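Local coordinates for response regulator CheY-like protein (Mesorhizobium loti, PDB 3SNK) that forms the CheY-like receiver domain of a longer, putative pilus assembly protein that may bind and hydrolyse ATP through its other part, at residues 15-21 / 60-66. Sequence-based numbering, arbitrary orientation.
Sequences KQVALFS and PGIVILD
Strands 15-20 and 62-66 run parallel, their axes approaching to 4.7 Å at 14°, in a ladder of backbone bonds: Ala18 N to Ile62 O, Ile64 N to Ala18 O, Phe20 N to Ile64 O and Asp66 N to Phe20 O. At its start Gln16 O accepts twice, from Ile62 N in its carbonyl plane and from Gly61 N above it. On one face Ile64 lies between two neighbours, its CD1 3.9 Å from Val17 CG1 and its CG2 3.7 Å from Leu19 CD1. Lys15, extended with CG anti to the backbone N (chi1 -166°), runs across Ile62, CD 3.8 Å from Ile62 CD1. On the other face Val63 CG1 meets the Phe20 ring at its edge, 3.9 Å from CD2, while Leu65 CD1 packs on Phe20 CB. Beyond the ladder Ser21 OG donates to the anti lone pair of Asp66 OD2 at 2.5 Å, an oxygen also salt-bridged to Lys116. Asp66 and Lys116 probably match the phospho-accepting aspartate and conserved lysine of receiver domains. With an alanine at Asp66, Lys116 is likely to lose this countercharge and the Ser21 hydroxyl its acceptor. Strand 62-68 is central in the 2-1-3-4-5 parallel sheet; strand 40-45 flanks 15-20 and strand 90-94 flanks 62-68. Leu19 packs against Phe26 of helix 24-36, and on the other face the Phe20 ring meets that of Trp85.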
# COMPACT_ATOMS: atom_id res chain seq x y z
N LYS A 15 -1.91 -6.44 -14.00
CA LYS A 15 -2.51 -5.51 -13.05
C LYS A 15 -1.44 -4.67 -12.37
O LYS A 15 -0.61 -5.20 -11.62
CB LYS A 15 -3.35 -6.26 -12.00
CG LYS A 15 -4.26 -5.35 -11.19
CD LYS A 15 -5.05 -6.13 -10.17
CE LYS A 15 -6.34 -5.44 -9.84
NZ LYS A 15 -7.18 -6.28 -8.97
N GLN A 16 -1.49 -3.36 -12.60
CA GLN A 16 -0.55 -2.41 -12.01
C GLN A 16 -0.71 -2.37 -10.49
O GLN A 16 -1.81 -2.35 -9.96
CB GLN A 16 -0.72 -1.01 -12.61
CG GLN A 16 -0.04 -0.86 -13.98
CD GLN A 16 -0.50 0.35 -14.77
OE1 GLN A 16 -0.58 1.48 -14.26
NE2 GLN A 16 -0.77 0.15 -16.05
N VAL A 17 0.42 -2.40 -9.81
CA VAL A 17 0.55 -2.37 -8.35
C VAL A 17 1.51 -1.23 -8.03
O VAL A 17 2.66 -1.20 -8.52
CB VAL A 17 1.01 -3.73 -7.74
CG1 VAL A 17 1.09 -3.67 -6.22
CG2 VAL A 17 0.11 -4.89 -8.18
N ALA A 18 1.03 -0.25 -7.24
CA ALA A 18 1.88 0.83 -6.76
C ALA A 18 2.24 0.50 -5.32
O ALA A 18 1.36 0.25 -4.51
CB ALA A 18 1.18 2.19 -6.88
N LEU A 19 3.54 0.35 -5.04
CA LEU A 19 4.06 0.02 -3.72
C LEU A 19 4.82 1.24 -3.16
O LEU A 19 5.65 1.83 -3.87
CB LEU A 19 4.97 -1.22 -3.85
CG LEU A 19 5.77 -1.68 -2.64
CD1 LEU A 19 4.89 -2.14 -1.53
CD2 LEU A 19 6.70 -2.82 -3.02
N PHE A 20 4.49 1.64 -1.91
CA PHE A 20 5.10 2.80 -1.23
C PHE A 20 5.64 2.33 0.09
O PHE A 20 4.88 1.76 0.87
CB PHE A 20 4.07 3.95 -1.02
CG PHE A 20 3.49 4.47 -2.31
CD1 PHE A 20 4.20 5.36 -3.10
CD2 PHE A 20 2.27 4.00 -2.78
CE1 PHE A 20 3.72 5.76 -4.35
CE2 PHE A 20 1.75 4.45 -4.00
CZ PHE A 20 2.49 5.31 -4.78
N SER A 21 6.95 2.52 0.32
CA SER A 21 7.65 2.05 1.53
C SER A 21 8.99 2.73 1.71
O SER A 21 9.67 2.99 0.72
CB SER A 21 7.88 0.55 1.45
OG SER A 21 8.48 0.03 2.62
N PRO A 60 -3.66 2.60 -11.96
CA PRO A 60 -3.46 1.73 -10.78
C PRO A 60 -4.58 0.71 -10.56
O PRO A 60 -5.74 0.97 -10.87
CB PRO A 60 -3.36 2.70 -9.60
CG PRO A 60 -4.10 3.94 -10.07
CD PRO A 60 -3.85 4.01 -11.56
N GLY A 61 -4.18 -0.46 -10.11
CA GLY A 61 -5.07 -1.56 -9.78
C GLY A 61 -5.15 -1.68 -8.27
O GLY A 61 -6.25 -1.74 -7.73
N ILE A 62 -3.99 -1.71 -7.61
CA ILE A 62 -3.83 -1.86 -6.16
C ILE A 62 -2.71 -0.99 -5.68
O ILE A 62 -1.68 -0.90 -6.34
CB ILE A 62 -3.51 -3.36 -5.77
CG1 ILE A 62 -4.60 -4.33 -6.20
CG2 ILE A 62 -3.21 -3.53 -4.26
CD1 ILE A 62 -4.04 -5.67 -6.56
N VAL A 63 -2.87 -0.43 -4.49
CA VAL A 63 -1.84 0.33 -3.79
C VAL A 63 -1.44 -0.45 -2.54
O VAL A 63 -2.30 -0.97 -1.83
CB VAL A 63 -2.30 1.77 -3.45
CG1 VAL A 63 -1.31 2.47 -2.53
CG2 VAL A 63 -2.48 2.58 -4.72
N ILE A 64 -0.14 -0.54 -2.27
CA ILE A 64 0.37 -1.15 -1.05
C ILE A 64 1.11 -0.06 -0.32
O ILE A 64 2.08 0.51 -0.85
CB ILE A 64 1.20 -2.43 -1.24
CG1 ILE A 64 0.35 -3.51 -1.95
CG2 ILE A 64 1.73 -2.94 0.12
CD1 ILE A 64 1.12 -4.68 -2.47
N LEU A 65 0.61 0.27 0.85
CA LEU A 65 1.20 1.38 1.58
C LEU A 65 1.81 0.87 2.89
O LEU A 65 1.12 0.36 3.76
CB LEU A 65 0.15 2.49 1.81
CG LEU A 65 0.58 3.73 2.60
CD1 LEU A 65 1.67 4.53 1.86
CD2 LEU A 65 -0.61 4.60 2.90
N ASP A 66 3.14 0.97 2.96
CA ASP A 66 3.88 0.61 4.17
C ASP A 66 3.96 1.84 5.05
O ASP A 66 4.74 2.75 4.77
CB ASP A 66 5.29 0.08 3.83
CG ASP A 66 6.16 -0.27 5.03
OD1 ASP A 66 5.61 -0.41 6.16
OD2 ASP A 66 7.40 -0.46 4.83